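Local coordinates for protein aldehyde dehydrogenase (Staphylococcus aureus, PDB 6K10) that oxidises the carotenoid aldehyde 4,4'-diaponeurosporen-4-al to 4,4'-diaponeurosporenoic acid with NAD+ in the biosynthesis of the pigment staphyloxanthin, at residues K45-D50 with A154-R159; Y56-K61 with T150-R155; Y67-G72 with F121-Q126; T245-T250 with G290-L295. The protein carries 1 engineered substitution. All coordinates share one frame; numbering follows the deposited sequence.

Interaction 1. Residues K45-D50 with A154-R159; sequences KSYESD and ARVIKR
Asp-50 and Val-156 mark the closest approach of the two backbones, with their CA atoms 6.9 Å apart. Segment 45-50 covers the break between helices 30-46 and 48-59; segment 154-159 is a piece of helix 151-164. Tyr-47 sits at the break itself. It leaves helical geometry after the first helix and is the N-cap residue of the second. Its CG lies anti to the carbonyl carbon (chi1 -83°), and the ring extends to helix 151-164. There Arg-159 NH2 comes to the ring edge, 3.4 Å from Tyr-47 CE2. Ring and guanidinium planes are 36° apart, so this is not a stack. The arginine chain bends at chi3, which turns its head back over its own helix, with Val-156 CA over the rim of one guanidinium face. Val-156 puts CG1 4.2 Å from Tyr-47 CD2. Its other methyl, CG2, lies 4.0 Å from Asp-50 O; the Val-156 side chain also touches Ile-51 and Ala-54 of helix 48-59. Asp-50 OD2 approaches the guanidinium edge but stays 4.3 Å from Arg-159 NH2, beyond a salt bridge. The helices therefore meet here through van der Waals packing, with a long-range attraction between opposite charges that is probably modest.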
loop_
_atom_site.group_PDB
_atom_site.type_symbol
_atom_site.label_atom_id
_atom_site.label_comp_id
_atom_site.label_asym_id
_atom_site.label_seq_id
_atom_site.Cartn_x
_atom_site.Cartn_y
_atom_site.Cartn_z
ATOM N N LYS A 45 2.965 10.791 -29.846
ATOM C CA LYS A 45 2.332 11.304 -31.057
ATOM C C LYS A 45 3.216 11.083 -32.276
ATOM O O LYS A 45 2.727 10.705 -33.348
ATOM C CB LYS A 45 2.012 12.789 -30.891
ATOM C CG LYS A 45 0.895 13.073 -29.907
ATOM C CD LYS A 45 0.857 14.546 -29.544
ATOM C CE LYS A 45 0.090 14.776 -28.254
ATOM N NZ LYS A 45 -0.420 16.170 -28.148
ATOM N N SER A 46 4.523 11.314 -32.132
ATOM C CA SER A 46 5.441 11.099 -33.244
ATOM C C SER A 46 5.450 9.641 -33.685
ATOM O O SER A 46 5.641 9.350 -34.872
ATOM C CB SER A 46 6.849 11.543 -32.851
ATOM O OG SER A 46 6.833 12.860 -32.327
ATOM N N TYR A 47 5.230 8.718 -32.753
ATOM C CA TYR A 47 5.277 7.289 -33.023
ATOM C C TYR A 47 3.896 6.666 -33.154
ATOM O O TYR A 47 3.791 5.437 -33.190
ATOM C CB TYR A 47 6.048 6.585 -31.913
ATOM C CG TYR A 47 7.544 6.609 -32.078
ATOM C CD1 TYR A 47 8.265 7.770 -31.842
ATOM C CD2 TYR A 47 8.244 5.460 -32.411
ATOM C CE1 TYR A 47 9.637 7.795 -31.963
ATOM C CE2 TYR A 47 9.615 5.474 -32.536
ATOM C CZ TYR A 47 10.306 6.644 -32.311
ATOM O OH TYR A 47 11.675 6.657 -32.434
ATOM N N GLU A 48 2.839 7.482 -33.220
ATOM C CA GLU A 48 1.478 6.955 -33.191
ATOM C C GLU A 48 1.257 5.902 -34.271
ATOM O O GLU A 48 0.671 4.845 -34.013
ATOM C CB GLU A 48 0.471 8.095 -33.348
ATOM C CG GLU A 48 -0.973 7.628 -33.344
ATOM C CD GLU A 48 -1.949 8.737 -33.679
ATOM O OE1 GLU A 48 -2.068 9.685 -32.875
ATOM O OE2 GLU A 48 -2.595 8.661 -34.745
ATOM N N SER A 49 1.729 6.172 -35.489
ATOM C CA SER A 49 1.525 5.223 -36.578
ATOM C C SER A 49 2.255 3.911 -36.314
ATOM O O SER A 49 1.704 2.829 -36.551
ATOM C CB SER A 49 1.984 5.835 -37.902
ATOM O OG SER A 49 1.337 5.208 -38.994
ATOM N N ASP A 50 3.493 3.986 -35.819
ATOM C CA ASP A 50 4.254 2.773 -35.540
ATOM C C ASP A 50 3.643 1.976 -34.394
ATOM O O ASP A 50 3.687 0.741 -34.409
ATOM C CB ASP A 50 5.710 3.123 -35.223
ATOM C CG ASP A 50 6.248 4.232 -36.107
ATOM O OD1 ASP A 50 5.862 5.406 -35.907
ATOM O OD2 ASP A 50 7.058 3.933 -37.010
ATOM N N ALA A 154 7.111 -4.102 -28.146
ATOM C CA ALA A 154 8.223 -3.888 -27.224
ATOM C C ALA A 154 9.328 -3.060 -27.868
ATOM O O ALA A 154 9.887 -2.156 -27.235
ATOM C CB ALA A 154 8.774 -5.233 -26.746
ATOM N N ARG A 155 9.653 -3.349 -29.132
ATOM C CA ARG A 155 10.703 -2.604 -29.820
ATOM C C ARG A 155 10.295 -1.159 -30.064
ATOM O O ARG A 155 11.119 -0.244 -29.935
ATOM C CB ARG A 155 11.055 -3.276 -31.146
ATOM C CG ARG A 155 12.180 -2.582 -31.915
ATOM C CD ARG A 155 13.370 -2.248 -31.019
ATOM N NE ARG A 155 14.000 -3.441 -30.456
ATOM C CZ ARG A 155 14.679 -4.346 -31.152
ATOM N NH1 ARG A 155 15.208 -5.379 -30.511
ATOM N NH2 ARG A 155 14.828 -4.215 -32.465
ATOM N N VAL A 156 9.050 -0.942 -30.484
ATOM C CA VAL A 156 8.570 0.421 -30.676
ATOM C C VAL A 156 8.654 1.191 -29.367
ATOM O O VAL A 156 9.027 2.370 -29.343
ATOM C CB VAL A 156 7.139 0.407 -31.242
ATOM C CG1 VAL A 156 6.520 1.792 -31.162
ATOM C CG2 VAL A 156 7.146 -0.094 -32.676
ATOM N N ILE A 157 8.327 0.527 -28.256
ATOM C CA ILE A 157 8.430 1.157 -26.942
ATOM C C ILE A 157 9.884 1.495 -26.630
ATOM O O ILE A 157 10.198 2.594 -26.156
ATOM C CB ILE A 157 7.814 0.243 -25.866
ATOM C CG1 ILE A 157 6.291 0.188 -26.026
ATOM C CG2 ILE A 157 8.202 0.710 -24.471
ATOM C CD1 ILE A 157 5.600 -0.698 -25.007
ATOM N N LYS A 158 10.793 0.555 -26.898
ATOM C CA LYS A 158 12.209 0.798 -26.637
ATOM C C LYS A 158 12.748 1.933 -27.501
ATOM O O LYS A 158 13.475 2.804 -27.010
ATOM C CB LYS A 158 13.012 -0.479 -26.874
ATOM C CG LYS A 158 14.515 -0.271 -26.845
ATOM C CD LYS A 158 15.200 -1.300 -25.970
ATOM C CE LYS A 158 16.686 -1.018 -25.864
ATOM N NZ LYS A 158 16.995 -0.202 -24.658
ATOM N N ARG A 159 12.410 1.932 -28.793
ATOM C CA ARG A 159 12.831 3.012 -29.683
ATOM C C ARG A 159 12.335 4.359 -29.175
ATOM O O ARG A 159 13.111 5.311 -29.028
ATOM C CB ARG A 159 12.300 2.760 -31.095
ATOM C CG ARG A 159 13.054 1.713 -31.895
ATOM C CD ARG A 159 12.800 1.897 -33.388
ATOM N NE ARG A 159 11.699 1.071 -33.877
ATOM C CZ ARG A 159 10.601 1.550 -34.456
ATOM N NH1 ARG A 159 9.653 0.721 -34.872
ATOM N NH2 ARG A 159 10.446 2.857 -34.617
#

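Interaction 2. Residues Y56-K61 with T150-R155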
loop_
_atom_site.group_PDB
_atom_site.type_symbol
_atom_site.label_atom_id
_atom_site.label_comp_id
_atom_site.label_asym_id
_atom_site.label_seq_id
_atom_site.Cartn_x
_atom_site.Cartn_y
_atom_site.Cartn_z
ATOM N N TYR A 56 -1.322 -3.840 -34.225
ATOM C CA TYR A 56 -2.058 -4.592 -35.235
ATOM C C TYR A 56 -1.353 -5.900 -35.572
ATOM O O TYR A 56 -1.985 -6.959 -35.644
ATOM C CB TYR A 56 -2.230 -3.741 -36.490
ATOM C CG TYR A 56 -3.013 -4.427 -37.579
ATOM C CD1 TYR A 56 -4.389 -4.581 -37.477
ATOM C CD2 TYR A 56 -2.377 -4.931 -38.706
ATOM C CE1 TYR A 56 -5.111 -5.210 -38.469
ATOM C CE2 TYR A 56 -3.091 -5.564 -39.704
ATOM C CZ TYR A 56 -4.457 -5.699 -39.581
ATOM O OH TYR A 56 -5.176 -6.328 -40.571
ATOM N N THR A 57 -0.038 -5.846 -35.787
ATOM C CA THR A 57 0.680 -7.043 -36.207
ATOM C C THR A 57 0.739 -8.077 -35.088
ATOM O O THR A 57 0.606 -9.281 -35.341
ATOM C CB THR A 57 2.087 -6.671 -36.679
ATOM O OG1 THR A 57 1.995 -5.769 -37.790
ATOM C CG2 THR A 57 2.853 -7.913 -37.111
ATOM N N ASP A 58 0.912 -7.630 -33.845
ATOM C CA ASP A 58 1.112 -8.557 -32.736
ATOM C C ASP A 58 -0.187 -9.076 -32.135
ATOM O O ASP A 58 -0.231 -10.228 -31.687
ATOM C CB ASP A 58 1.949 -7.894 -31.635
ATOM C CG ASP A 58 3.370 -7.602 -32.077
ATOM O OD1 ASP A 58 3.744 -8.017 -33.194
ATOM O OD2 ASP A 58 4.117 -6.974 -31.297
ATOM N N LEU A 59 -1.249 -8.266 -32.116
ATOM C CA LEU A 59 -2.490 -8.627 -31.440
ATOM C C LEU A 59 -3.715 -8.537 -32.343
ATOM O O LEU A 59 -4.839 -8.737 -31.865
ATOM C CB LEU A 59 -2.695 -7.743 -30.206
ATOM C CG LEU A 59 -1.764 -7.986 -29.017
ATOM C CD1 LEU A 59 -1.908 -6.881 -27.983
ATOM C CD2 LEU A 59 -2.046 -9.341 -28.393
ATOM N N GLY A 60 -3.535 -8.241 -33.629
ATOM C CA GLY A 60 -4.678 -8.025 -34.502
ATOM C C GLY A 60 -5.563 -6.885 -34.057
ATOM O O GLY A 60 -6.759 -6.876 -34.367
ATOM N N LYS A 61 -5.003 -5.917 -33.337
ATOM C CA LYS A 61 -5.798 -4.869 -32.711
ATOM C C LYS A 61 -6.106 -3.769 -33.718
ATOM O O LYS A 61 -5.194 -3.113 -34.234
ATOM C CB LYS A 61 -5.062 -4.307 -31.498
ATOM C CG LYS A 61 -5.943 -3.490 -30.569
ATOM C CD LYS A 61 -5.222 -3.175 -29.268
ATOM C CE LYS A 61 -4.868 -4.451 -28.518
ATOM N NZ LYS A 61 -4.874 -4.261 -27.037
ATOM N N THR A 150 4.770 -9.769 -27.437
ATOM C CA THR A 150 4.436 -8.779 -28.447
ATOM C C THR A 150 5.720 -8.044 -28.818
ATOM O O THR A 150 5.953 -6.917 -28.361
ATOM C CB THR A 150 3.362 -7.817 -27.935
ATOM O OG1 THR A 150 3.750 -7.297 -26.658
ATOM C CG2 THR A 150 2.035 -8.548 -27.784
ATOM N N PRO A 151 6.578 -8.657 -29.641
ATOM C CA PRO A 151 7.936 -8.116 -29.816
ATOM C C PRO A 151 7.993 -6.839 -30.633
ATOM O O PRO A 151 8.907 -6.032 -30.426
ATOM C CB PRO A 151 8.675 -9.265 -30.514
ATOM C CG PRO A 151 7.606 -9.976 -31.276
ATOM C CD PRO A 151 6.347 -9.865 -30.452
ATOM N N ASN A 152 7.069 -6.634 -31.572
ATOM C CA ASN A 152 7.072 -5.384 -32.323
ATOM C C ASN A 152 6.670 -4.215 -31.434
ATOM O O ASN A 152 7.248 -3.127 -31.529
ATOM C CB ASN A 152 6.146 -5.492 -33.532
ATOM C CG ASN A 152 6.682 -6.440 -34.584
ATOM O OD1 ASN A 152 7.677 -6.147 -35.247
ATOM N ND2 ASN A 152 6.030 -7.587 -34.736
ATOM N N VAL A 153 5.691 -4.429 -30.552
ATOM C CA VAL A 153 5.296 -3.385 -29.610
ATOM C C VAL A 153 6.446 -3.064 -28.663
ATOM O O VAL A 153 6.740 -1.894 -28.392
ATOM C CB VAL A 153 4.034 -3.807 -28.838
ATOM C CG1 VAL A 153 3.608 -2.699 -27.887
ATOM C CG2 VAL A 153 2.910 -4.153 -29.804
ATOM N N ALA A 154 7.111 -4.102 -28.146
ATOM C CA ALA A 154 8.223 -3.888 -27.224
ATOM C C ALA A 154 9.328 -3.060 -27.868
ATOM O O ALA A 154 9.887 -2.156 -27.235
ATOM C CB ALA A 154 8.774 -5.233 -26.746
ATOM N N ARG A 155 9.653 -3.349 -29.132
ATOM C CA ARG A 155 10.703 -2.604 -29.820
ATOM C C ARG A 155 10.295 -1.159 -30.064
ATOM O O ARG A 155 11.119 -0.244 -29.935
ATOM C CB ARG A 155 11.055 -3.276 -31.146
ATOM C CG ARG A 155 12.180 -2.582 -31.915
ATOM C CD ARG A 155 13.370 -2.248 -31.019
ATOM N NE ARG A 155 14.000 -3.441 -30.456
ATOM C CZ ARG A 155 14.679 -4.346 -31.152
ATOM N NH1 ARG A 155 15.208 -5.379 -30.511
ATOM N NH2 ARG A 155 14.828 -4.215 -32.465
#
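Asp-58 reaches from the end of helix 48-59 to the N-terminus of helix 151-164, and its carboxylate binds N-H groups of the first turn. Thr-150 holds the N-cap position of that helix, but its own side chain makes no capping bond. The two CA atoms, of Asp-58 and Thr-150, are 5.4 Å apart.

The polar part is a carboxylate grip on the first turn. Asp-58 OD2 takes the backbone N-H of Val-153 at 3.1 Å, met nearly head-on down the C-O bond. A weak, strongly bent bond from Asn-152 N reaches the same oxygen. Asp-58 OD1 is held by the side chain of Asn-152, through its syn lone pair. Carboxylate and amide planes are turned 34° apart, yet OD1 still lies in the amide plane. Two good N-H bonds and one weak one hold the carboxylate. They and the positive end of the helix dipole would favour its ionised form.

Carbon contacts lie beside these bonds. Thr-150 CG2 lies anti to the carbonyl carbon, where it meets Asp-58 CB at 3.9 Å and Leu-59 CG at 4.0 Å. The Val-153 CG2 methyl rests against the carboxylate oxygen Asp-58 OD2, 3.4 Å away. Leu-59, Thr-150 and Val-153 all touch Pro-124 as well. At the outer edge, Thr-57 CG2 comes near the Asn-152 amide, while Thr-57 OG1 bonds Glu-53 O. The straightest bond of the contact runs from Asn-152 ND2 to Asp-58 OD1, 2.8 Å at 176°.

Interaction 3. Residues Y67-G72 with F121-Q126; sequences YATEIG and FNYPFQ
A buried carboxylate holds a loop by its main chain: Glu-70, on helix 63-89, grips the loop between strand 104-118 and helix 126-138. Glu-70 OE1 accepts two backbone N-H groups. Phe-125 N, 3.0 Å away, uses the syn lone pair of OE1, at a bent 137°. Gln-126 N lies 2.9 Å from OE1, nearly in line with the C-O bond. A bend at chi2 (-119°) brings the carboxylate to the loop. Glu-70 OE2 rests against Tyr-123 CA, 3.2 Å away, and Pro-124 CD, and makes a salt bridge with Lys-61. The lysine and the two N-H groups would stabilise the negative charge. Thr-69 meets the edge of the Tyr-123 ring, with OG1 3.6 Å from CE2; this hydroxyl bonds Glu-65 O. Phe-125 turns its ring edge to Glu-70 O, 3.5 Å from CD1. Gln-126 CB rests on Thr-69 O. The loop's Asn-122 lies about 5 Å, side chain to side chain, from the predicted active-site position Ser-251, which is altered in this structure. Helices 30-46 and 48-59 cover Ile-71 and Phe-125, and Phe-129 of helix 126-138 meets the Phe-125 ring.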
loop_
_atom_site.group_PDB
_atom_site.type_symbol
_atom_site.label_atom_id
_atom_site.label_comp_id
_atom_site.label_asym_id
_atom_site.label_seq_id
_atom_site.Cartn_x
_atom_site.Cartn_y
_atom_site.Cartn_z
ATOM N N TYR A 67 -6.735 2.787 -30.113
ATOM C CA TYR A 67 -6.706 4.164 -29.636
ATOM C C TYR A 67 -7.464 4.313 -28.324
ATOM O O TYR A 67 -7.022 5.035 -27.423
ATOM C CB TYR A 67 -7.273 5.111 -30.693
ATOM C CG TYR A 67 -6.451 6.368 -30.818
ATOM C CD1 TYR A 67 -5.337 6.408 -31.642
ATOM C CD2 TYR A 67 -6.761 7.502 -30.076
ATOM C CE1 TYR A 67 -4.568 7.547 -31.746
ATOM C CE2 TYR A 67 -5.995 8.646 -30.171
ATOM C CZ TYR A 67 -4.901 8.663 -31.009
ATOM O OH TYR A 67 -4.133 9.799 -31.111
ATOM N N ALA A 68 -8.601 3.627 -28.190
ATOM C CA ALA A 68 -9.413 3.784 -26.989
ATOM C C ALA A 68 -8.791 3.094 -25.781
ATOM O O ALA A 68 -9.013 3.526 -24.645
ATOM C CB ALA A 68 -10.823 3.251 -27.235
ATOM N N THR A 69 -8.013 2.031 -25.994
ATOM C CA THR A 69 -7.490 1.244 -24.886
ATOM C C THR A 69 -5.985 1.351 -24.690
ATOM O O THR A 69 -5.481 0.857 -23.675
ATOM C CB THR A 69 -7.860 -0.240 -25.058
ATOM O OG1 THR A 69 -7.185 -0.779 -26.202
ATOM C CG2 THR A 69 -9.363 -0.403 -25.231
ATOM N N GLU A 70 -5.247 1.964 -25.617
ATOM C CA GLU A 70 -3.798 2.038 -25.453
ATOM C C GLU A 70 -3.247 3.443 -25.677
ATOM O O GLU A 70 -2.668 4.032 -24.759
ATOM C CB GLU A 70 -3.095 1.044 -26.388
ATOM C CG GLU A 70 -3.668 -0.367 -26.350
ATOM C CD GLU A 70 -2.661 -1.413 -25.902
ATOM O OE1 GLU A 70 -1.659 -1.049 -25.252
ATOM O OE2 GLU A 70 -2.876 -2.605 -26.194
ATOM N N ILE A 71 -3.413 3.994 -26.878
ATOM C CA ILE A 71 -2.763 5.264 -27.204
ATOM C C ILE A 71 -3.535 6.442 -26.626
ATOM O O ILE A 71 -2.991 7.242 -25.855
ATOM C CB ILE A 71 -2.589 5.416 -28.725
ATOM C CG1 ILE A 71 -1.747 4.276 -29.286
ATOM C CG2 ILE A 71 -1.952 6.758 -29.046
ATOM C CD1 ILE A 71 -1.465 4.420 -30.758
ATOM N N GLY A 72 -4.802 6.585 -27.016
ATOM C CA GLY A 72 -5.552 7.773 -26.638
ATOM C C GLY A 72 -5.704 7.922 -25.138
ATOM O O GLY A 72 -5.579 9.024 -24.598
ATOM N N PHE A 121 1.497 -8.899 -22.166
ATOM C CA PHE A 121 1.308 -8.831 -23.610
ATOM C C PHE A 121 -0.030 -8.242 -24.045
ATOM O O PHE A 121 -0.142 -7.822 -25.203
ATOM C CB PHE A 121 1.444 -10.236 -24.225
ATOM C CG PHE A 121 0.263 -11.143 -23.942
ATOM C CD1 PHE A 121 -0.889 -11.077 -24.713
ATOM C CD2 PHE A 121 0.319 -12.081 -22.930
ATOM C CE1 PHE A 121 -1.967 -11.899 -24.460
ATOM C CE2 PHE A 121 -0.755 -12.917 -22.680
ATOM C CZ PHE A 121 -1.899 -12.828 -23.450
ATOM N N ASN A 122 -1.052 -8.233 -23.182
ATOM C CA ASN A 122 -2.413 -8.052 -23.679
ATOM C C ASN A 122 -2.758 -6.596 -23.970
ATOM O O ASN A 122 -3.429 -6.313 -24.968
ATOM C CB ASN A 122 -3.418 -8.670 -22.698
ATOM C CG ASN A 122 -3.341 -8.076 -21.306
ATOM O OD1 ASN A 122 -2.261 -7.825 -20.779
ATOM N ND2 ASN A 122 -4.503 -7.866 -20.693
ATOM N N TYR A 123 -2.330 -5.663 -23.123
ATOM C CA TYR A 123 -2.348 -4.238 -23.442
ATOM C C TYR A 123 -0.915 -3.749 -23.286
ATOM O O TYR A 123 -0.583 -3.022 -22.339
ATOM C CB TYR A 123 -3.327 -3.463 -22.566
ATOM C CG TYR A 123 -4.763 -3.875 -22.800
ATOM C CD1 TYR A 123 -5.287 -5.005 -22.187
ATOM C CD2 TYR A 123 -5.587 -3.151 -23.652
ATOM C CE1 TYR A 123 -6.592 -5.395 -22.404
ATOM C CE2 TYR A 123 -6.897 -3.532 -23.873
ATOM C CZ TYR A 123 -7.393 -4.656 -23.247
ATOM O OH TYR A 123 -8.696 -5.044 -23.464
ATOM N N PRO A 124 -0.036 -4.142 -24.212
ATOM C CA PRO A 124 1.409 -4.037 -23.958
ATOM C C PRO A 124 1.918 -2.614 -23.940
ATOM O O PRO A 124 3.008 -2.372 -23.407
ATOM C CB PRO A 124 2.021 -4.835 -25.115
ATOM C CG PRO A 124 1.016 -4.713 -26.219
ATOM C CD PRO A 124 -0.334 -4.655 -25.560
ATOM N N PHE A 125 1.168 -1.669 -24.499
ATOM C CA PHE A 125 1.549 -0.263 -24.487
ATOM C C PHE A 125 0.976 0.442 -23.259
ATOM O O PHE A 125 1.719 1.049 -22.483
ATOM C CB PHE A 125 1.086 0.398 -25.792
ATOM C CG PHE A 125 1.431 1.854 -25.904
ATOM C CD1 PHE A 125 0.546 2.823 -25.464
ATOM C CD2 PHE A 125 2.631 2.253 -26.467
ATOM C CE1 PHE A 125 0.857 4.164 -25.572
ATOM C CE2 PHE A 125 2.947 3.593 -26.581
ATOM C CZ PHE A 125 2.058 4.550 -26.132
ATOM N N GLN A 126 -0.344 0.346 -23.064
ATOM C CA GLN A 126 -0.990 1.021 -21.939
ATOM C C GLN A 126 -0.437 0.552 -20.599
ATOM O O GLN A 126 -0.242 1.361 -19.684
ATOM C CB GLN A 126 -2.506 0.809 -21.999
ATOM C CG GLN A 126 -3.221 0.883 -20.655
ATOM C CD GLN A 126 -3.382 2.297 -20.134
ATOM O OE1 GLN A 126 -3.002 3.266 -20.793
ATOM N NE2 GLN A 126 -3.952 2.422 -18.941
#

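Interaction 4. Residues T245-T250 with G290-L295; sequences TNAGQT and GRIVNL
Ala-247 and Gly-290 bring the two segments closest, 5.1 Å between CA atoms; one follows helix 232-244 and the other runs up to the start of helix 295-307. A water joins them by accepting from Ala-247 N and Gly-290 N. Ala-247 CB packs on the Gly-290 carbonyl carbon and lies 4.3 Å from Ile-292 CD1.

Gln-249 carries most of the polar contact. Its CG is anti to the carbonyl carbon (chi1 -56°) and the chain is extended beyond it, which carries the amide across to the other loop. There it pairs with backbone on both sides of Ile-292. Gln-249 OE1 accepts from Val-293 N at 3.2 Å; this donor lies in the carbonyl plane, on a lone pair. Gln-249 NE2 gives to Arg-291 O at 3.0 Å, tilted from the amide plane and above the plane of the acceptor carbonyl.

Gln-249 NE2 also bonds Asn-246 O at 3.0 Å, with that oxygen in the amide plane. Gln-249 N reaches Asn-246 O from the opposite face, so this oxygen has two donors. Three bonds in all fix the rotation of the glutamine amide. Asn-246 ND2 bonds back to Gln-249 O at 2.9 Å. The Gln-249 backbone is the centre of an inverse gamma turn. On the other loop, Arg-291 NH1 folds onto Gly-290 O, and NH2 makes a salt bridge with Glu-322.

Ser-251, the changed residue at the predicted catalytic position, follows directly after Thr-250. The contact joins the loop leading into this position of the aldehyde dehydrogenase fold to the loop before helix 295-307, with Gln-249 about 9 Å from Ser-251, side chain to side chain.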
loop_
_atom_site.group_PDB
_atom_site.type_symbol
_atom_site.label_atom_id
_atom_site.label_comp_id
_atom_site.label_asym_id
_atom_site.label_seq_id
_atom_site.Cartn_x
_atom_site.Cartn_y
_atom_site.Cartn_z
ATOM N N THR A 245 -13.824 -7.481 -26.711
ATOM C CA THR A 245 -12.725 -6.542 -26.883
ATOM C C THR A 245 -11.402 -7.262 -26.641
ATOM O O THR A 245 -11.269 -8.038 -25.691
ATOM C CB THR A 245 -12.879 -5.367 -25.912
ATOM O OG1 THR A 245 -13.990 -4.553 -26.309
ATOM C CG2 THR A 245 -11.614 -4.515 -25.874
ATOM N N ASN A 246 -10.431 -7.017 -27.524
ATOM C CA ASN A 246 -9.101 -7.631 -27.450
ATOM C C ASN A 246 -9.174 -9.156 -27.486
ATOM O O ASN A 246 -8.295 -9.841 -26.957
ATOM C CB ASN A 246 -8.335 -7.163 -26.207
ATOM C CG ASN A 246 -6.828 -7.267 -26.376
ATOM O OD1 ASN A 246 -6.310 -7.202 -27.491
ATOM N ND2 ASN A 246 -6.120 -7.432 -25.264
ATOM N N ALA A 247 -10.225 -9.691 -28.112
ATOM C CA ALA A 247 -10.434 -11.135 -28.231
ATOM C C ALA A 247 -10.413 -11.820 -26.865
ATOM O O ALA A 247 -9.932 -12.943 -26.717
ATOM C CB ALA A 247 -9.406 -11.767 -29.173
ATOM N N GLY A 248 -10.934 -11.132 -25.852
ATOM C CA GLY A 248 -11.024 -11.701 -24.523
ATOM C C GLY A 248 -9.759 -11.645 -23.698
ATOM O O GLY A 248 -9.764 -12.129 -22.559
ATOM N N GLN A 249 -8.684 -11.065 -24.221
ATOM C CA GLN A 249 -7.398 -11.045 -23.526
ATOM C C GLN A 249 -7.332 -9.820 -22.609
ATOM O O GLN A 249 -6.572 -8.873 -22.815
ATOM C CB GLN A 249 -6.262 -11.080 -24.541
ATOM C CG GLN A 249 -6.371 -12.288 -25.470
ATOM C CD GLN A 249 -5.430 -12.229 -26.656
ATOM O OE1 GLN A 249 -4.468 -12.993 -26.738
ATOM N NE2 GLN A 249 -5.715 -11.332 -27.594
ATOM N N THR A 250 -8.161 -9.868 -21.568
ATOM C CA THR A 250 -8.310 -8.770 -20.624
ATOM C C THR A 250 -8.495 -9.339 -19.226
ATOM O O THR A 250 -9.256 -10.290 -19.032
ATOM C CB THR A 250 -9.504 -7.878 -20.991
ATOM O OG1 THR A 250 -9.416 -7.505 -22.371
ATOM C CG2 THR A 250 -9.524 -6.622 -20.134
ATOM N N GLY A 290 -10.125 -8.875 -32.711
ATOM C CA GLY A 290 -8.704 -9.108 -32.574
ATOM C C GLY A 290 -8.316 -10.568 -32.724
ATOM O O GLY A 290 -9.123 -11.431 -33.079
ATOM N N ARG A 291 -7.041 -10.838 -32.443
ATOM C CA ARG A 291 -6.452 -12.159 -32.605
ATOM C C ARG A 291 -5.652 -12.527 -31.360
ATOM O O ARG A 291 -5.312 -11.673 -30.539
ATOM C CB ARG A 291 -5.542 -12.218 -33.840
ATOM C CG ARG A 291 -6.248 -11.920 -35.155
ATOM C CD ARG A 291 -7.225 -13.025 -35.505
ATOM N NE ARG A 291 -7.839 -12.843 -36.819
ATOM C CZ ARG A 291 -8.961 -12.163 -37.032
ATOM N NH1 ARG A 291 -9.601 -11.596 -36.017
ATOM N NH2 ARG A 291 -9.448 -12.056 -38.261
ATOM N N ILE A 292 -5.339 -13.815 -31.241
ATOM C CA ILE A 292 -4.603 -14.323 -30.088
ATOM C C ILE A 292 -3.125 -13.973 -30.233
ATOM O O ILE A 292 -2.577 -13.954 -31.341
ATOM C CB ILE A 292 -4.828 -15.842 -29.940
ATOM C CG1 ILE A 292 -6.326 -16.158 -29.960
ATOM C CG2 ILE A 292 -4.212 -16.358 -28.651
ATOM C CD1 ILE A 292 -7.132 -15.392 -28.919
ATOM N N VAL A 293 -2.469 -13.703 -29.098
ATOM C CA VAL A 293 -1.143 -13.081 -29.118
ATOM C C VAL A 293 -0.122 -13.964 -29.829
ATOM O O VAL A 293 0.669 -13.478 -30.647
ATOM C CB VAL A 293 -0.687 -12.732 -27.688
ATOM C CG1 VAL A 293 -0.677 -13.969 -26.790
ATOM C CG2 VAL A 293 0.688 -12.072 -27.713
ATOM N N ASN A 294 -0.106 -15.263 -29.529
ATOM C CA ASN A 294 0.899 -16.152 -30.095
ATOM C C ASN A 294 0.332 -17.564 -30.194
ATOM O O ASN A 294 -0.799 -17.835 -29.782
ATOM C CB ASN A 294 2.202 -16.105 -29.280
ATOM C CG ASN A 294 2.064 -16.703 -27.885
ATOM O OD1 ASN A 294 0.983 -17.116 -27.465
ATOM N ND2 ASN A 294 3.175 -16.747 -27.159
ATOM N N LEU A 295 1.142 -18.470 -30.749
ATOM C CA LEU A 295 0.680 -19.833 -30.993
ATOM C C LEU A 295 0.481 -20.612 -29.701
ATOM O O LEU A 295 -0.392 -21.487 -29.641
ATOM C CB LEU A 295 1.666 -20.560 -31.906
ATOM C CG LEU A 295 1.519 -20.189 -33.380
ATOM C CD1 LEU A 295 2.633 -20.808 -34.205
ATOM C CD2 LEU A 295 0.151 -20.621 -33.901
HETATM O O HOH W 1 -11.471 -7.650 -30.381
#

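How the interactions relate
Interactions 1 and 2 join the same two helices, 48-59 and 151-164, with centres 11 Å apart. Interaction 3 lies about as far from each, and both of its segments fall in the sequence between the segments that these two contacts bring together. Interaction 4 comes later in the chain, its centre 21 Å from that of interaction 1 but 11 Å from that of interaction 2. Lys-61 ties interaction 2 to interaction 3 through Glu-70 OE2, at 2.7 Å from its NZ. Leu-59 O meets Arg-291 N, joining interactions 2 and 4. Tyr-123 and Asn-122 bond Thr-250 and Asn-246, joining 3 and 4. The contacts thus form a connected path from peripheral helix packing to the loop bearing the predicted catalytic position.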